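Side-chain contacts in hypothetical protein (Nostoc punctiforme, PDB 2O62), which is of unknown function but combines two calycin-related beta domains, the second resembling the C-terminal domain of an ATP synthase biogenesis factor: residues F20-P25 against L29-S34; E40-N43 against V48-T51; V200-D203 against Q209-V212. All coordinates share one frame; numbering follows the deposited sequence.

From the N terminus, the three contacts each close a hairpin, in series along the chain, none nesting or crossing. Contact 1 pairs the end of strand 14-23 with the start of strand 29-42, closing the loop at 26-28. Contact 2 joins the far end of strand 29-42 to strand 47-54 across the connection 44-47, about 27 Å from contact 1, centre to centre, in the same N-terminal sheet. Contact 3 comes much later, closing 204-208 between strands 199-202 and 210-214 of the C-terminal barrel, on the opposite side of the chain's centre from contact 2. A probable hydrogen bond from Gln211 NE2 to Pro25 O (3.1 Å) ties contact 3 to contact 1, and hence barrel to sheet.

Contact 1 (F20-P25 against L29-S34); sequences FSNFSP and LLNDTS
Ser21 OG donates a short hydrogen bond to Asp32 OD1 (2.6 Å), using the anti lone pair of the carboxylate oxygen. The aspartate reaches over because its CG stands anti to the backbone N (chi1 170°), and its OD1 also binds Ser19 OG, while Arg124 bonds to Ser21 OG from the neighbouring strand 117-127. In the antiparallel ladder Phe20 and Thr33 exchange two backbone bonds and Asn22 N donates to Asn31 O at 2.6 Å. Asn22 O accepts twice, from Leu30 N at 2.7 Å and from Asn31 N at 3.3 Å, the longer bond in the carbonyl plane on a lone pair. On the face carrying Asn22 and Asn31, the two amides run side by side with planes 29° apart, and a water donates to both Asn31 OD1 and Phe20 O and also bonds Thr33 OG1. On the face shared with Ser21 and Asp32, Leu29 CD1 sits over one face of the Phe23 ring, offset toward its rim, 4.1 Å from the centroid in a CH-pi contact, and touches Ser21 CB at 3.8 Å. Leu30 packs its CD1 against Ser24 N (3.8 Å). Leu30 and Asn31, facing the single Asn22, make a classic beta bulge in this N-terminal hairpin.

Contact 2 (E40-N43 against V48-T51); sequences EGLN and VRLT
Glu40 and Arg49 face each other as a hydrogen-bonded antiparallel pair, and the close part of the contact is their backbone: Glu40 N reaches Arg49 O at 3.0 Å and Arg49 N returns to Glu40 O at 2.8 Å. Beneath this rung, Val48 CG1 approaches Glu40 O to 3.6 Å and turns into the buried side, where Trp6, Phe9 and Leu10 of helix 5-10 cover it. This is the hairpin between strands 29-42 and 47-54 of the N-terminal antiparallel sheet, its strand axes inclined at 145°, so the pairing is strongly twisted. The other face, bearing Glu40 and Arg49, is looser and watery. There the side chains run alongside each other, with Glu40 OE2 3.4 Å from Arg49 CD, yet OE2 stays 4.2 Å from NH1, too far for a salt bridge, and the carboxylate and guanidinium planes are nearly perpendicular (89°). One water spans the gap, donating to OE2 and accepting from NH1; a second joins OE2, Thr51 OG1 and Arg49 O. The arginine chain bends at chi3 (-70°), and Leu42 CD1 lies over the centre of one face of its guanidinium, 3.6 Å above the plane, while NH2 makes a salt bridge to Glu63 on strand 60-64.

Contact 3 (V200-D203 against Q209-V212); sequences VLFD and QVQV
Val200 pairs with Val212 and Phe202 with Val210 in two hydrogen-bonded antiparallel rungs, between strand segments whose axes lie 4.8 Å apart at 165°. They form a beta hairpin in the closed antiparallel barrel of the C-terminal domain, consistent with its place in the calycin clan. All four of these side chains rise on the same face. The isopropyl groups of Val200 and Val212 meet through their CB atoms at 4.1 Å. Phe202 runs beside Val210, its CD1 3.8 Å from Val210 CG2, while the ring edge at CE1 approaches Val212 CG2 to 4.0 Å. With CG anti to the carbonyl carbon (chi1 -64°), the ring extends along this row of valine methyls; Lys208 adds a cation-pi contact, and Ala193 of strand 187-196 touches both Val200 and Phe202. On the other face Leu201 CD1 bends back to lie 3.9 Å from Val210 O, whereas the Gln211 amide leads away from the pairing, its OE1 bonded to a glycerol that probably comes from the crystallisation liquor, its NE2 turned to the N-terminal domain at Pro25. At the loop end Gln209, bent at chi2, gives NE2 to Asp205 O, and a water donates to both Gln209 OE1 (2.8 Å) and Asp203 O.

Contact 1 (F20-P25 against L29-S34)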
# COMPACT_ATOMS: atom_id res chain seq x y z
N PHE A 20 14.24 -6.38 0.56
CA PHE A 20 13.34 -6.06 1.67
C PHE A 20 14.04 -5.03 2.51
O PHE A 20 15.10 -5.32 3.04
CB PHE A 20 13.11 -7.28 2.55
CG PHE A 20 12.16 -8.32 1.96
CD1 PHE A 20 12.36 -8.86 0.71
CD2 PHE A 20 11.12 -8.85 2.71
CE1 PHE A 20 11.51 -9.82 0.18
CE2 PHE A 20 10.28 -9.84 2.18
CZ PHE A 20 10.48 -10.32 0.94
N SER A 21 13.45 -3.85 2.66
CA SER A 21 14.08 -2.69 3.32
C SER A 21 13.24 -2.20 4.47
O SER A 21 12.07 -1.87 4.28
CB SER A 21 14.25 -1.55 2.32
OG SER A 21 14.92 -2.01 1.17
N ASN A 22 13.81 -2.18 5.68
CA ASN A 22 13.16 -1.64 6.87
C ASN A 22 13.52 -0.20 7.06
O ASN A 22 14.68 0.13 7.15
CB ASN A 22 13.61 -2.38 8.11
CG ASN A 22 13.27 -3.84 8.05
OD1 ASN A 22 12.31 -4.24 7.40
ND2 ASN A 22 14.05 -4.64 8.73
N PHE A 23 12.48 0.61 7.17
CA PHE A 23 12.56 2.02 7.42
C PHE A 23 11.95 2.38 8.77
O PHE A 23 10.98 1.76 9.23
CB PHE A 23 11.76 2.76 6.34
CG PHE A 23 12.44 2.79 5.02
CD1 PHE A 23 12.24 1.78 4.11
CD2 PHE A 23 13.29 3.83 4.68
CE1 PHE A 23 12.88 1.78 2.87
CE2 PHE A 23 13.94 3.83 3.43
CZ PHE A 23 13.70 2.78 2.53
N SER A 24 12.49 3.43 9.38
CA SER A 24 11.88 4.04 10.56
C SER A 24 10.61 4.82 10.17
O SER A 24 10.40 5.11 8.97
CB SER A 24 12.87 4.99 11.24
OG SER A 24 12.96 6.21 10.53
N PRO A 25 9.77 5.17 11.15
CA PRO A 25 8.58 5.99 10.87
C PRO A 25 8.89 7.41 10.34
O PRO A 25 7.97 8.07 9.85
CB PRO A 25 7.87 6.08 12.21
CG PRO A 25 8.41 4.97 13.02
CD PRO A 25 9.85 4.82 12.59
N LEU A 29 16.41 4.62 6.41
CA LEU A 29 16.67 3.22 6.09
C LEU A 29 17.48 2.59 7.22
O LEU A 29 18.58 3.05 7.53
CB LEU A 29 17.44 3.08 4.76
CG LEU A 29 17.86 1.65 4.34
CD1 LEU A 29 16.62 0.79 4.18
CD2 LEU A 29 18.73 1.68 3.10
N LEU A 30 16.95 1.52 7.79
CA LEU A 30 17.60 0.85 8.88
C LEU A 30 18.27 -0.43 8.46
O LEU A 30 19.40 -0.71 8.89
CB LEU A 30 16.58 0.54 9.99
CG LEU A 30 15.82 1.75 10.55
CD1 LEU A 30 14.77 1.33 11.57
CD2 LEU A 30 16.79 2.74 11.13
N ASN A 31 17.61 -1.21 7.63
CA ASN A 31 18.10 -2.52 7.27
C ASN A 31 17.57 -2.89 5.90
O ASN A 31 16.39 -2.67 5.60
CB ASN A 31 17.64 -3.54 8.29
CG ASN A 31 18.30 -4.89 8.11
OD1 ASN A 31 17.67 -5.83 7.60
ND2 ASN A 31 19.59 -4.99 8.45
N ASP A 32 18.44 -3.42 5.08
CA ASP A 32 18.06 -3.86 3.74
C ASP A 32 18.72 -5.20 3.44
O ASP A 32 19.89 -5.39 3.76
CB ASP A 32 18.52 -2.82 2.75
CG ASP A 32 18.39 -3.29 1.35
OD1 ASP A 32 17.28 -3.11 0.79
OD2 ASP A 32 19.40 -3.90 0.85
N THR A 33 17.98 -6.10 2.81
CA THR A 33 18.48 -7.42 2.49
C THR A 33 18.05 -7.75 1.09
O THR A 33 16.85 -7.70 0.79
CB THR A 33 17.93 -8.48 3.44
OG1 THR A 33 18.12 -8.07 4.79
CG2 THR A 33 18.61 -9.82 3.18
N SER A 34 19.01 -8.11 0.24
CA SER A 34 18.68 -8.50 -1.11
C SER A 34 17.85 -9.80 -1.12
O SER A 34 18.00 -10.70 -0.26
CB SER A 34 19.95 -8.57 -2.00
OG SER A 34 20.73 -9.72 -1.65
O HOH W 1 15.77 -6.34 5.69

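Contact 2 (E40-N43 against V48-T51)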
# COMPACT_ATOMS: atom_id res chain seq x y z
N GLU A 40 5.97 -20.05 -8.36
CA GLU A 40 5.77 -20.93 -9.47
C GLU A 40 4.50 -21.75 -9.28
O GLU A 40 4.18 -22.16 -8.17
CB GLU A 40 6.97 -21.84 -9.62
CG GLU A 40 7.17 -22.85 -8.52
CD GLU A 40 8.56 -23.49 -8.57
OE1 GLU A 40 8.97 -23.94 -9.68
OE2 GLU A 40 9.24 -23.54 -7.50
N GLY A 41 3.78 -21.99 -10.37
CA GLY A 41 2.58 -22.80 -10.32
C GLY A 41 2.92 -24.23 -10.60
O GLY A 41 3.79 -24.52 -11.45
N LEU A 42 2.24 -25.14 -9.91
CA LEU A 42 2.39 -26.57 -10.12
C LEU A 42 1.01 -27.17 -10.31
O LEU A 42 -0.00 -26.58 -9.92
CB LEU A 42 3.04 -27.23 -8.89
CG LEU A 42 4.35 -26.62 -8.36
CD1 LEU A 42 4.83 -27.39 -7.11
CD2 LEU A 42 5.39 -26.67 -9.41
N ASN A 43 1.00 -28.38 -10.84
CA ASN A 43 -0.22 -29.15 -11.04
C ASN A 43 -1.34 -28.33 -11.65
O ASN A 43 -2.37 -28.12 -11.04
CB ASN A 43 -0.66 -29.83 -9.73
CG ASN A 43 0.39 -30.81 -9.21
OD1 ASN A 43 0.94 -30.61 -8.12
ND2 ASN A 43 0.73 -31.82 -10.01
N VAL A 48 0.59 -23.21 -5.71
CA VAL A 48 1.69 -22.28 -5.95
C VAL A 48 2.81 -22.48 -4.92
O VAL A 48 2.54 -22.47 -3.70
CB VAL A 48 1.23 -20.81 -5.90
CG1 VAL A 48 2.43 -19.91 -5.96
CG2 VAL A 48 0.33 -20.48 -7.10
N ARG A 49 4.03 -22.72 -5.39
CA ARG A 49 5.18 -22.83 -4.51
C ARG A 49 5.93 -21.51 -4.45
O ARG A 49 6.28 -20.92 -5.48
CB ARG A 49 6.13 -23.91 -4.97
CG ARG A 49 7.40 -23.95 -4.12
CD ARG A 49 8.33 -25.01 -4.61
NE ARG A 49 7.74 -26.29 -4.30
CZ ARG A 49 7.93 -27.41 -5.00
NH1 ARG A 49 8.70 -27.42 -6.08
NH2 ARG A 49 7.31 -28.53 -4.61
N LEU A 50 6.16 -21.05 -3.23
CA LEU A 50 6.90 -19.83 -3.00
C LEU A 50 8.27 -20.15 -2.45
O LEU A 50 8.38 -20.91 -1.50
CB LEU A 50 6.13 -18.97 -2.01
CG LEU A 50 6.76 -17.64 -1.57
CD1 LEU A 50 5.69 -16.64 -1.31
CD2 LEU A 50 7.66 -17.78 -0.33
N THR A 51 9.33 -19.62 -3.08
CA THR A 51 10.71 -19.84 -2.60
C THR A 51 11.28 -18.45 -2.44
O THR A 51 11.53 -17.79 -3.44
CB THR A 51 11.57 -20.68 -3.57
OG1 THR A 51 10.95 -21.94 -3.84
CG2 THR A 51 12.93 -20.97 -2.97
O HOH W 2 9.19 -21.56 -5.87
O HOH W 3 11.08 -25.34 -6.89

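Contact 3 (V200-D203 against Q209-V212)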
# COMPACT_ATOMS: atom_id res chain seq x y z
N VAL A 200 4.44 14.71 6.12
CA VAL A 200 3.35 15.65 6.01
C VAL A 200 2.36 15.28 7.10
O VAL A 200 1.88 14.14 7.14
CB VAL A 200 2.70 15.59 4.62
CG1 VAL A 200 1.51 16.53 4.52
CG2 VAL A 200 3.77 15.87 3.52
N LEU A 201 2.02 16.25 7.92
CA LEU A 201 1.21 16.01 9.11
C LEU A 201 -0.16 16.66 8.98
O LEU A 201 -0.26 17.87 8.88
CB LEU A 201 1.92 16.58 10.32
CG LEU A 201 1.16 16.47 11.62
CD1 LEU A 201 0.92 15.02 11.96
CD2 LEU A 201 1.86 17.21 12.76
N PHE A 202 -1.20 15.83 9.00
CA PHE A 202 -2.61 16.27 9.11
C PHE A 202 -3.13 15.98 10.52
O PHE A 202 -3.36 14.84 10.87
CB PHE A 202 -3.49 15.54 8.11
CG PHE A 202 -3.18 15.82 6.63
CD1 PHE A 202 -2.22 15.05 5.94
CD2 PHE A 202 -3.93 16.73 5.91
CE1 PHE A 202 -1.98 15.27 4.56
CE2 PHE A 202 -3.71 16.92 4.53
CZ PHE A 202 -2.72 16.20 3.87
N ASP A 203 -3.31 17.02 11.33
CA ASP A 203 -3.73 16.79 12.71
C ASP A 203 -4.84 17.73 13.22
O ASP A 203 -5.10 17.75 14.42
CB ASP A 203 -2.52 16.81 13.67
CG ASP A 203 -1.93 18.18 13.80
OD1 ASP A 203 -2.40 19.09 13.10
OD2 ASP A 203 -0.99 18.37 14.60
N GLN A 209 -6.63 12.44 10.41
CA GLN A 209 -5.64 12.44 11.51
C GLN A 209 -4.51 11.49 11.13
O GLN A 209 -4.54 10.33 11.51
CB GLN A 209 -6.31 11.96 12.79
CG GLN A 209 -7.29 12.99 13.36
CD GLN A 209 -6.59 14.17 13.93
OE1 GLN A 209 -5.77 14.02 14.84
NE2 GLN A 209 -6.94 15.36 13.45
N VAL A 210 -3.56 11.97 10.32
CA VAL A 210 -2.62 11.06 9.66
C VAL A 210 -1.29 11.71 9.45
O VAL A 210 -1.18 12.94 9.48
CB VAL A 210 -3.11 10.50 8.29
CG1 VAL A 210 -4.38 9.73 8.42
CG2 VAL A 210 -3.24 11.58 7.25
N GLN A 211 -0.26 10.88 9.32
CA GLN A 211 1.03 11.36 8.84
C GLN A 211 1.24 10.74 7.50
O GLN A 211 0.93 9.58 7.31
CB GLN A 211 2.20 11.02 9.78
CG GLN A 211 2.57 9.52 9.93
CD GLN A 211 4.06 9.35 10.36
OE1 GLN A 211 4.47 9.92 11.37
NE2 GLN A 211 4.89 8.62 9.54
N VAL A 212 1.81 11.49 6.56
CA VAL A 212 2.17 10.87 5.26
C VAL A 212 3.67 10.88 5.17
O VAL A 212 4.26 11.91 5.41
CB VAL A 212 1.59 11.64 4.08
CG1 VAL A 212 1.91 10.91 2.78
CG2 VAL A 212 0.10 11.82 4.24
O HOH W 4 -4.29 15.60 16.54